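Local coordinates for extracellular solute-binding protein family 1 (Arthrobacter chlorophenolicus, PDB 4R2F), which binds laminaribiose and probably delivers this and related sugars to a membrane transporter as its extracellular solute-binding component, at residues G248-D251 against P252-S256. Numbering follows the deposited sequence.
Sequences GVID and PAAVS
A chi1 of -179° sets D251 CG opposite the backbone N and carries the carboxylate beside its own carbonyl carbon, over the start of the turn. There D251 OD1 accepts the backbone N-H of A253 (OD1 to A253 N 2.9 Å), nearly straight at 161°, although the donor approaches from above the carboxylate plane. The carbonyl of D251 closes the turn, its O lying 2.9 Å from A254 N; a water 2.9 Å from D251 O accepts from V255 N and probably links the two. Aspartate suits this place because its short side chain reaches an amide two residues on, while OD2 is held by Y257 and Q265. P252 fits the second position of the turn: its ring fixes phi near -61°, and it has no amide hydrogen that would need an acceptor. Exchanging D251 for an alanine is likely to leave the A253 amide without its mate and to deprive Y257 and Q265 of a shared acceptor. On the apolar side, I250 sends CG2 to within 3.9 Å of A254 CB, a methyl small enough to lie also 3.2 Å from D251 O, and I250 packs on L244 and V245 too. Farther on, A253 O takes both the N-H and the hydroxyl of S256, with S256 OG 2.7 Å from A253 O. Upstream of the turn, G248, with no side chain to strain its positive phi, ends helix 232-246 in a Schellman motif. The whole is a type I beta turn from D251 to A254 whose first residue forms an Asx turn, within the connection to helix 259-267.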
loop_
_atom_site.group_PDB
_atom_site.type_symbol
_atom_site.label_atom_id
_atom_site.label_comp_id
_atom_site.label_asym_id
_atom_site.label_seq_id
_atom_site.Cartn_x
_atom_site.Cartn_y
_atom_site.Cartn_z
ATOM N N GLY A 248 -6.257 -5.476 -24.663
ATOM C CA GLY A 248 -6.615 -4.079 -24.425
ATOM C C GLY A 248 -7.554 -3.875 -23.249
ATOM O O GLY A 248 -8.218 -2.867 -23.168
ATOM N N VAL A 249 -7.646 -4.852 -22.358
ATOM C CA VAL A 249 -8.424 -4.708 -21.106
ATOM C C VAL A 249 -7.648 -3.812 -20.140
ATOM O O VAL A 249 -8.214 -2.954 -19.451
ATOM C CB VAL A 249 -8.701 -6.092 -20.491
ATOM C CG1 VAL A 249 -9.299 -5.987 -19.089
ATOM C CG2 VAL A 249 -9.610 -6.882 -21.430
ATOM N N ILE A 250 -6.343 -4.039 -20.089
ATOM C CA ILE A 250 -5.435 -3.048 -19.557
ATOM C C ILE A 250 -5.156 -2.069 -20.688
ATOM O O ILE A 250 -4.884 -2.473 -21.825
ATOM C CB ILE A 250 -4.144 -3.707 -19.009
ATOM C CG1 ILE A 250 -4.481 -4.475 -17.714
ATOM C CG2 ILE A 250 -3.068 -2.670 -18.765
ATOM C CD1 ILE A 250 -3.333 -5.277 -17.111
ATOM N N ASP A 251 -5.227 -0.789 -20.345
ATOM C CA ASP A 251 -5.041 0.336 -21.265
ATOM C C ASP A 251 -3.596 0.279 -21.731
ATOM O O ASP A 251 -2.678 0.119 -20.903
ATOM C CB ASP A 251 -5.338 1.625 -20.484
ATOM C CG ASP A 251 -5.208 2.915 -21.305
ATOM O OD1 ASP A 251 -4.444 3.024 -22.291
ATOM O OD2 ASP A 251 -5.869 3.889 -20.882
ATOM N N PRO A 252 -3.367 0.369 -23.055
ATOM C CA PRO A 252 -1.993 0.266 -23.530
ATOM C C PRO A 252 -1.071 1.368 -22.991
ATOM O O PRO A 252 0.151 1.166 -22.944
ATOM C CB PRO A 252 -2.138 0.370 -25.062
ATOM C CG PRO A 252 -3.414 1.109 -25.259
ATOM C CD PRO A 252 -4.310 0.585 -24.168
ATOM N N ALA A 253 -1.625 2.513 -22.576
ATOM C CA ALA A 253 -0.789 3.557 -21.953
ATOM C C ALA A 253 -0.712 3.447 -20.429
ATOM O O ALA A 253 -0.111 4.303 -19.807
ATOM C CB ALA A 253 -1.285 4.934 -22.322
ATOM N N ALA A 254 -1.316 2.419 -19.827
ATOM C CA ALA A 254 -1.286 2.281 -18.335
ATOM C C ALA A 254 0.133 2.383 -17.741
ATOM O O ALA A 254 0.324 2.896 -16.651
ATOM C CB ALA A 254 -1.924 0.971 -17.903
ATOM N N VAL A 255 1.115 1.866 -18.460
ATOM C CA VAL A 255 2.509 1.890 -18.015
ATOM C C VAL A 255 2.997 3.307 -17.684
ATOM O O VAL A 255 3.879 3.499 -16.831
ATOM C CB VAL A 255 3.437 1.224 -19.085
ATOM C CG1 VAL A 255 3.359 1.947 -20.406
ATOM C CG2 VAL A 255 4.878 1.191 -18.621
ATOM N N SER A 256 2.424 4.300 -18.364
ATOM C CA SER A 256 2.855 5.678 -18.259
ATOM C C SER A 256 2.098 6.497 -17.216
ATOM O O SER A 256 2.465 7.648 -16.954
ATOM C CB SER A 256 2.689 6.376 -19.621
ATOM O OG SER A 256 1.311 6.622 -19.930
HETATM O O HOH W 1 0.071 -0.476 -20.176
#